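Local structure of solute-binding protein (Thermoactinomyces vulgaris, 2ZYM) at residues A[129-134]-A[248-253]; A[262-267]-A[334-339]. The protein binds cyclodextrins and probably delivers them, as an extracellular solute-binding protein, to a membrane transporter for uptake. One frame throughout, in Å; residues are numbered along the deposited sequence.

Contact 1: residues A[129-134]-A[248-253]. With GLC (alpha-D-glucopyranose), chain B; GLC (alpha-D-glucopyranose), chain C.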
loop_
_atom_site.group_PDB
_atom_site.type_symbol
_atom_site.label_atom_id
_atom_site.label_comp_id
_atom_site.label_asym_id
_atom_site.label_seq_id
_atom_site.Cartn_x
_atom_site.Cartn_y
_atom_site.Cartn_z
ATOM N N GLU A 129 5.464 -3.877 -1.234
ATOM C CA GLU A 129 4.688 -3.492 -2.415
ATOM C C GLU A 129 4.979 -2.114 -3.006
ATOM O O GLU A 129 5.229 -1.146 -2.288
ATOM C CB GLU A 129 3.184 -3.637 -2.136
ATOM C CG GLU A 129 2.675 -2.848 -0.935
ATOM C CD GLU A 129 1.237 -3.182 -0.555
ATOM O OE1 GLU A 129 0.586 -2.318 0.064
ATOM O OE2 GLU A 129 0.754 -4.298 -0.860
ATOM N N SER A 130 4.941 -2.055 -4.332
ATOM C CA SER A 130 4.944 -0.804 -5.071
ATOM C C SER A 130 4.001 -0.970 -6.246
ATOM O O SER A 130 3.892 -2.063 -6.811
ATOM C CB SER A 130 6.348 -0.471 -5.583
ATOM O OG SER A 130 6.324 0.663 -6.440
ATOM N N VAL A 131 3.308 0.107 -6.604
ATOM C CA VAL A 131 2.554 0.126 -7.849
ATOM C C VAL A 131 3.537 0.085 -9.018
ATOM O O VAL A 131 4.690 0.490 -8.878
ATOM C CB VAL A 131 1.621 1.362 -7.978
ATOM C CG1 VAL A 131 0.543 1.343 -6.897
ATOM C CG2 VAL A 131 2.414 2.666 -7.953
ATOM N N ALA A 132 3.082 -0.431 -10.152
ATOM C CA ALA A 132 3.872 -0.446 -11.378
ATOM C C ALA A 132 2.905 -0.318 -12.543
ATOM O O ALA A 132 1.717 -0.090 -12.329
ATOM C CB ALA A 132 4.677 -1.731 -11.480
ATOM N N LEU A 133 3.405 -0.446 -13.767
ATOM C CA LEU A 133 2.521 -0.485 -14.921
ATOM C C LEU A 133 2.124 -1.932 -15.175
ATOM O O LEU A 133 2.959 -2.759 -15.539
ATOM C CB LEU A 133 3.173 0.136 -16.164
ATOM C CG LEU A 133 2.218 0.422 -17.337
ATOM C CD1 LEU A 133 1.312 1.617 -17.049
ATOM C CD2 LEU A 133 2.979 0.633 -18.641
ATOM N N ILE A 134 0.852 -2.231 -14.941
ATOM C CA ILE A 134 0.297 -3.546 -15.241
ATOM C C ILE A 134 -0.483 -3.408 -16.540
ATOM O O ILE A 134 -1.415 -2.605 -16.630
ATOM C CB ILE A 134 -0.617 -4.073 -14.095
ATOM C CG1 ILE A 134 0.194 -4.338 -12.822
ATOM C CG2 ILE A 134 -1.313 -5.367 -14.494
ATOM C CD1 ILE A 134 0.471 -3.125 -12.012
ATOM N N GLY A 248 -0.876 -2.217 -7.931
ATOM C CA GLY A 248 0.087 -2.995 -7.157
ATOM C C GLY A 248 -0.068 -4.501 -7.255
ATOM O O GLY A 248 -0.996 -4.993 -7.900
ATOM N N PRO A 249 0.840 -5.248 -6.602
ATOM C CA PRO A 249 0.877 -6.716 -6.654
ATOM C C PRO A 249 -0.408 -7.401 -6.185
ATOM O O PRO A 249 -0.677 -8.538 -6.576
ATOM C CB PRO A 249 2.035 -7.068 -5.719
ATOM C CG PRO A 249 2.894 -5.844 -5.716
ATOM C CD PRO A 249 1.926 -4.711 -5.761
ATOM N N TRP A 250 -1.192 -6.706 -5.368
ATOM C CA TRP A 250 -2.439 -7.242 -4.822
ATOM C C TRP A 250 -3.472 -7.635 -5.884
ATOM O O TRP A 250 -4.307 -8.502 -5.643
ATOM C CB TRP A 250 -3.058 -6.241 -3.843
ATOM C CG TRP A 250 -3.204 -4.850 -4.405
ATOM C CD1 TRP A 250 -4.231 -4.378 -5.171
ATOM C CD2 TRP A 250 -2.294 -3.757 -4.234
ATOM N NE1 TRP A 250 -4.018 -3.057 -5.488
ATOM C CE2 TRP A 250 -2.834 -2.652 -4.925
ATOM C CE3 TRP A 250 -1.075 -3.602 -3.558
ATOM C CZ2 TRP A 250 -2.198 -1.404 -4.960
ATOM C CZ3 TRP A 250 -0.440 -2.363 -3.598
ATOM C CH2 TRP A 250 -1.001 -1.284 -4.297
ATOM N N ALA A 251 -3.401 -7.007 -7.054
ATOM C CA ALA A 251 -4.411 -7.201 -8.099
ATOM C C ALA A 251 -4.087 -8.301 -9.115
ATOM O O ALA A 251 -4.913 -8.608 -9.976
ATOM C CB ALA A 251 -4.688 -5.878 -8.814
ATOM N N ILE A 252 -2.903 -8.902 -9.006
ATOM C CA ILE A 252 -2.406 -9.829 -10.032
ATOM C C ILE A 252 -3.279 -11.081 -10.175
ATOM O O ILE A 252 -3.740 -11.389 -11.277
ATOM C CB ILE A 252 -0.909 -10.198 -9.812
ATOM C CG1 ILE A 252 0.007 -9.045 -10.235
ATOM C CG2 ILE A 252 -0.509 -11.426 -10.645
ATOM C CD1 ILE A 252 -0.425 -7.669 -9.788
ATOM N N LYS A 253 -3.516 -11.775 -9.062
ATOM C CA LYS A 253 -4.294 -13.017 -9.071
ATOM C C LYS A 253 -5.694 -12.804 -9.647
ATOM O O LYS A 253 -6.185 -13.628 -10.417
ATOM C CB LYS A 253 -4.373 -13.631 -7.668
ATOM C CG LYS A 253 -3.040 -14.144 -7.114
ATOM C CD LYS A 253 -2.502 -15.325 -7.919
ATOM C CE LYS A 253 -1.093 -15.680 -7.492
ATOM N NZ LYS A 253 -0.544 -16.835 -8.251
HETATM C C1 GLC B . -3.257 -0.606 -1.425
HETATM C C2 GLC B . -1.948 -0.451 -0.606
HETATM C C3 GLC B . -2.160 0.571 0.501
HETATM C C4 GLC B . -2.564 1.899 -0.123
HETATM C C5 GLC B . -3.872 1.735 -0.925
HETATM C C6 GLC B . -4.295 3.037 -1.575
HETATM O O2 GLC B . -1.590 -1.704 -0.038
HETATM O O3 GLC B . -0.939 0.743 1.243
HETATM O O4 GLC B . -2.765 2.844 0.890
HETATM O O5 GLC B . -3.640 0.695 -1.974
HETATM O O6 GLC B . -5.515 2.947 -2.303
HETATM C C1 GLC C . -8.051 -2.835 -0.541
HETATM C C2 GLC C . -6.986 -3.488 0.362
HETATM C C3 GLC C . -5.799 -2.520 0.445
HETATM C C4 GLC C . -5.194 -2.215 -0.934
HETATM C C5 GLC C . -6.318 -1.716 -1.905
HETATM C C6 GLC C . -5.918 -1.688 -3.369
HETATM O O2 GLC C . -7.526 -3.720 1.664
HETATM O O3 GLC C . -4.756 -3.028 1.286
HETATM O O4 GLC C . -4.304 -1.093 -0.597
HETATM O O5 GLC C . -7.467 -2.620 -1.829
HETATM O O6 GLC C . -7.009 -1.221 -4.165
#

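Contact 2: residues A[262-267]-A[334-339]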
loop_
_atom_site.group_PDB
_atom_site.type_symbol
_atom_site.label_atom_id
_atom_site.label_comp_id
_atom_site.label_asym_id
_atom_site.label_seq_id
_atom_site.Cartn_x
_atom_site.Cartn_y
_atom_site.Cartn_z
ATOM N N VAL A 262 -1.198 -10.950 -18.307
ATOM C CA VAL A 262 -0.687 -9.751 -17.640
ATOM C C VAL A 262 0.816 -9.532 -17.800
ATOM O O VAL A 262 1.620 -10.443 -17.602
ATOM C CB VAL A 262 -1.084 -9.681 -16.130
ATOM C CG1 VAL A 262 -2.601 -9.635 -15.970
ATOM C CG2 VAL A 262 -0.493 -10.836 -15.337
ATOM N N GLY A 263 1.175 -8.311 -18.174
ATOM C CA GLY A 263 2.562 -7.872 -18.161
ATOM C C GLY A 263 2.730 -6.875 -17.032
ATOM O O GLY A 263 1.779 -6.181 -16.663
ATOM N N VAL A 264 3.930 -6.823 -16.460
ATOM C CA VAL A 264 4.255 -5.844 -15.427
ATOM C C VAL A 264 5.579 -5.168 -15.772
ATOM O O VAL A 264 6.599 -5.833 -15.960
ATOM C CB VAL A 264 4.332 -6.478 -14.008
ATOM C CG1 VAL A 264 4.586 -5.405 -12.947
ATOM C CG2 VAL A 264 3.061 -7.250 -13.683
ATOM N N ALA A 265 5.548 -3.843 -15.865
ATOM C CA ALA A 265 6.745 -3.060 -16.141
ATOM C C ALA A 265 6.846 -1.891 -15.169
ATOM O O ALA A 265 5.822 -1.395 -14.692
ATOM C CB ALA A 265 6.725 -2.556 -17.580
ATOM N N PRO A 266 8.082 -1.452 -14.854
ATOM C CA PRO A 266 8.214 -0.207 -14.106
ATOM C C PRO A 266 7.548 0.937 -14.861
ATOM O O PRO A 266 7.481 0.907 -16.094
ATOM C CB PRO A 266 9.735 0.012 -14.039
ATOM C CG PRO A 266 10.323 -0.904 -15.064
ATOM C CD PRO A 266 9.390 -2.066 -15.137
ATOM N N LEU A 267 7.041 1.925 -14.130
ATOM C CA LEU A 267 6.431 3.093 -14.755
ATOM C C LEU A 267 7.426 3.735 -15.719
ATOM O O LEU A 267 8.587 3.934 -15.360
ATOM C CB LEU A 267 5.973 4.114 -13.702
ATOM C CG LEU A 267 4.895 3.720 -12.681
ATOM C CD1 LEU A 267 4.556 4.899 -11.782
ATOM C CD2 LEU A 267 3.632 3.195 -13.356
ATOM N N ASN A 334 10.094 -14.585 -11.498
ATOM C CA ASN A 334 8.715 -14.571 -11.978
ATOM C C ASN A 334 8.468 -13.246 -12.705
ATOM O O ASN A 334 8.586 -12.182 -12.097
ATOM C CB ASN A 334 7.744 -14.741 -10.801
ATOM C CG ASN A 334 6.300 -14.981 -11.237
ATOM O OD1 ASN A 334 5.838 -14.466 -12.255
ATOM N ND2 ASN A 334 5.573 -15.756 -10.440
ATOM N N PRO A 335 8.152 -13.310 -14.017
ATOM C CA PRO A 335 8.000 -12.121 -14.870
ATOM C C PRO A 335 7.071 -11.060 -14.284
ATOM O O PRO A 335 7.309 -9.864 -14.468
ATOM C CB PRO A 335 7.398 -12.694 -16.156
ATOM C CG PRO A 335 7.909 -14.080 -16.209
ATOM C CD PRO A 335 7.921 -14.551 -14.781
ATOM N N VAL A 336 6.030 -11.505 -13.585
ATOM C CA VAL A 336 5.097 -10.611 -12.906
ATOM C C VAL A 336 5.787 -9.887 -11.744
ATOM O O VAL A 336 5.698 -8.660 -11.631
ATOM C CB VAL A 336 3.848 -11.383 -12.404
ATOM C CG1 VAL A 336 2.946 -10.479 -11.592
ATOM C CG2 VAL A 336 3.081 -11.992 -13.577
ATOM N N VAL A 337 6.483 -10.653 -10.903
ATOM C CA VAL A 337 7.180 -10.124 -9.726
ATOM C C VAL A 337 8.321 -9.179 -10.108
ATOM O O VAL A 337 8.452 -8.097 -9.527
ATOM C CB VAL A 337 7.724 -11.267 -8.831
ATOM C CG1 VAL A 337 8.515 -10.717 -7.640
ATOM C CG2 VAL A 337 6.588 -12.144 -8.353
ATOM N N ASN A 338 9.127 -9.596 -11.085
ATOM C CA ASN A 338 10.281 -8.826 -11.568
ATOM C C ASN A 338 9.970 -7.348 -11.837
ATOM O O ASN A 338 10.736 -6.468 -11.435
ATOM C CB ASN A 338 10.875 -9.490 -12.821
ATOM C CG ASN A 338 12.122 -8.784 -13.333
ATOM O OD1 ASN A 338 13.194 -8.863 -12.727
ATOM N ND2 ASN A 338 11.990 -8.101 -14.467
ATOM N N GLY A 339 8.848 -7.085 -12.503
ATOM C CA GLY A 339 8.418 -5.718 -12.803
ATOM C C GLY A 339 8.191 -4.883 -11.556
ATOM O O GLY A 339 8.616 -3.726 -11.487
HETATM O O HOH W 1 5.749 -9.026 -17.184
#

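Contact 1: residues A[129-134]-A[248-253]
E129 and W250 meet at the sugar site of this periplasmic-binding-protein type II fold, where the chain passes from strand 120-129 of one sheet to strand 132-136 of another, as in a lobe-connecting segment of this fold, beside the loop leading into helix 252-257. The carboxylate of E129 comes to the edge of the indole, with OE2 3.3 Å from W250 CE3 and the two planes 63° apart. One indole face carries the bound glucose units: C1 of the chain B glucose lies 3.7 Å from W250 CH2, and C6 of the chain C glucose sits 3.2 Å from W250 NE1. Both carbons lie over the rim of that face, a placement consistent with the aromatic-sugar packing common in carbohydrate-binding proteins. With W250 replaced by an alanine, C1 and C6 would probably lose the indole face against which they pack, and the E129 carboxylate its neighbour. Against the opposite face lies CA of G248, where a CB would run into the ring itself. The tryptophan folds back over its own loop because its CG stands between the backbone N and the carbonyl carbon (chi1 52°).

Behind this first shell, V131 CG1 packs obliquely against the indole at CH2, 4.0 Å away, and P249 CD lies 3.5 Å from the carbonyl oxygen of S130. Y175 and Y176 of helix 174-183 touch both V131 and W250. S130 turns away from the contact, its hydroxyl hydrogen-bonded to that of T277. The turn carrying the tryptophan is closed by a backbone bond from A251 N to G248 O, 3.2 Å long.

Contact 2: residues A[262-267]-A[334-339]
V264, G339 and V336 carry most of this contact, in which the edge strand 262-265 of a four-stranded mixed sheet is covered by the first turn of helix 335-345. The short strand and helix segments run roughly alongside each other, 27° apart with their axes 6.6 Å from one another at the closest. V264 points at the helix and straddles the carbonyl oxygen of V336: its CB lies 3.5 Å from that oxygen, and both methyls are also close to it. With V264 CG1 anti to the backbone N (chi1 -176°), that methyl reaches the CA of G339, while CG2 packs obliquely on V336 CG1 at 3.8 Å. The other methyl of V336, CG2, meets V262 CG2 at 4.1 Å.

At G339 the backbones themselves come together, its CA lying 3.6 Å from V264 O. A side chain here would collide with that oxygen, and the glycine thus permits the close approach. P266 CD then touches the carbonyl oxygen of G339 just beyond the end of the strand.

A water bridges the segments, accepting from V264 N (2.9 Å) and donating to P335 O. The helix start is capped by N334, whose OD1 accepts from V336 N. Direct contact is therefore van der Waals packing, of valine methyls on each other and of carbon on backbone carbonyl oxygen, with the water serving one strand N-H on the side away from its neighbour strand 132-136.

How the contacts relate
Following the chain from the N terminus, 129-134 leads into strand 132-136, and contact 1 closes a loop of 113 residues when the chain returns at 248-253. Only then does contact 2 open at 262-267, closing a second loop of 66 residues at 334-339; the two loops follow in series and neither nest nor cross. Helix 252-257 and strand 262-265 are consecutive, and that strand lies beside 132-136 in one sheet, where L133 N probably donates to A265 O at 2.8 Å. On the helical side, I252 CG1 packs on V336 CG1 at 3.5 Å. Through these two junctions the sugar-facing loop of contact 1 is continuous with the edge strand and helix 335-345 joined by contact 2.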